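Local coordinates for protein spherulin-4 (Aspergillus clavatus, PDB 5C5G) that is a glycoside hydrolase with a (beta/alpha) barrel fold, probably acting on galactosaminogalactan, the N-acetylgalactosamine-containing polymer whose biosynthesis requires its Aspergillus fumigatus counterpart, at residues A[243-246]-A[247-251]. Sequence-based numbering, arbitrary orientation.
Sequences GQWS and EFVDL
Val249 sets its CG2 methyl over one face of the Trp245 indole, 3.8 Å from the centroid of the six-membered ring and only 4° off its normal, which identifies a CH-pi contact one helical turn apart. With chi1 at 165°, Trp245 turns its ring forward beside its own carbonyl carbon, and the indole reaches the methyl of the next turn. Phe248 meets the same benzo ring differently: Trp245 CE3 comes to the edge of the Phe248 ring, 4.0 Å from CD2, while that carbon lies obliquely to the indole. Gln244 is the N-cap residue, and the first turn closes through Phe248 N to Gln244 O at 2.8 Å; Val249 N to Trp245 O and Asp250 N to Ser246 O continue the i to i+4 pattern. On the polar side Glu247 bends at chi2 (85°), bringing its carboxylate back toward the helix start, where one water links OE1, at 2.7 Å, with Gly243 O and Ser246 OG. Another water donates to both Ser246 O and Asp250 OD1, and the latter also forms a salt bridge with Lys32. The last helix of the barrel, 245-252, follows strand 227-230 and packs between helices 24-32 and 212-224: Trp245 and Val249 touch Val29, whereas Phe248 meets Val218, Ile228 and Ile230.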
# COMPACT_ATOMS: atom_id res chain seq x y z
N GLY A 243 -10.80 -12.97 -7.99
CA GLY A 243 -12.17 -13.38 -8.16
C GLY A 243 -13.09 -13.08 -6.99
O GLY A 243 -14.31 -13.13 -7.17
N GLN A 244 -12.53 -12.78 -5.83
CA GLN A 244 -13.33 -12.45 -4.65
C GLN A 244 -13.01 -11.05 -4.13
O GLN A 244 -13.16 -10.76 -2.96
CB GLN A 244 -13.13 -13.50 -3.56
CG GLN A 244 -13.72 -14.85 -3.99
CD GLN A 244 -13.50 -15.94 -2.99
OE1 GLN A 244 -13.95 -15.84 -1.85
NE2 GLN A 244 -12.79 -16.98 -3.40
N TRP A 245 -12.55 -10.19 -5.03
CA TRP A 245 -12.21 -8.82 -4.66
C TRP A 245 -13.40 -8.09 -4.00
O TRP A 245 -13.25 -7.49 -2.94
CB TRP A 245 -11.73 -8.09 -5.90
CG TRP A 245 -11.67 -6.59 -5.82
CD1 TRP A 245 -12.43 -5.72 -6.53
CD2 TRP A 245 -10.77 -5.80 -5.03
NE1 TRP A 245 -12.07 -4.42 -6.23
CE2 TRP A 245 -11.06 -4.45 -5.31
CE3 TRP A 245 -9.77 -6.10 -4.12
CZ2 TRP A 245 -10.39 -3.40 -4.69
CZ3 TRP A 245 -9.10 -5.04 -3.50
CH2 TRP A 245 -9.40 -3.72 -3.81
N SER A 246 -14.57 -8.16 -4.61
CA SER A 246 -15.71 -7.45 -4.04
C SER A 246 -16.09 -8.03 -2.68
O SER A 246 -16.46 -7.30 -1.77
CB SER A 246 -16.91 -7.44 -5.00
OG SER A 246 -17.29 -8.75 -5.36
N GLU A 247 -16.01 -9.36 -2.55
CA GLU A 247 -16.32 -10.02 -1.29
C GLU A 247 -15.32 -9.62 -0.21
O GLU A 247 -15.70 -9.36 0.93
CB GLU A 247 -16.34 -11.54 -1.45
CG GLU A 247 -17.53 -12.07 -2.23
CD GLU A 247 -17.36 -12.06 -3.75
OE1 GLU A 247 -16.39 -11.51 -4.29
OE2 GLU A 247 -18.25 -12.63 -4.41
N PHE A 248 -14.04 -9.57 -0.56
CA PHE A 248 -13.02 -9.11 0.36
C PHE A 248 -13.33 -7.71 0.86
O PHE A 248 -13.31 -7.46 2.06
CB PHE A 248 -11.64 -9.18 -0.32
CG PHE A 248 -10.57 -8.39 0.37
CD1 PHE A 248 -10.21 -8.65 1.67
CD2 PHE A 248 -9.94 -7.36 -0.29
CE1 PHE A 248 -9.23 -7.88 2.30
CE2 PHE A 248 -8.96 -6.61 0.33
CZ PHE A 248 -8.61 -6.88 1.63
N VAL A 249 -13.61 -6.78 -0.04
CA VAL A 249 -13.87 -5.42 0.40
C VAL A 249 -15.16 -5.35 1.23
O VAL A 249 -15.22 -4.62 2.22
CB VAL A 249 -13.87 -4.43 -0.76
CG1 VAL A 249 -14.10 -3.01 -0.24
CG2 VAL A 249 -12.54 -4.49 -1.49
N ASP A 250 -16.17 -6.13 0.88
CA ASP A 250 -17.39 -6.18 1.68
C ASP A 250 -17.07 -6.60 3.12
O ASP A 250 -17.65 -6.09 4.07
CB ASP A 250 -18.42 -7.17 1.10
CG ASP A 250 -19.16 -6.63 -0.13
OD1 ASP A 250 -19.05 -5.43 -0.44
OD2 ASP A 250 -19.88 -7.44 -0.77
N LEU A 251 -16.17 -7.56 3.27
CA LEU A 251 -15.80 -8.03 4.60
C LEU A 251 -15.00 -6.98 5.34
O LEU A 251 -15.10 -6.84 6.56
CB LEU A 251 -14.99 -9.32 4.50
CG LEU A 251 -15.83 -10.52 4.09
CD1 LEU A 251 -14.90 -11.64 3.63
CD2 LEU A 251 -16.73 -10.98 5.23
O HOH W 1 -16.54 -11.08 -6.94
O HOH W 2 -17.13 -14.25 -6.56
O HOH W 3 -17.69 -4.81 -2.42
O HOH W 4 -19.74 -8.63 -3.32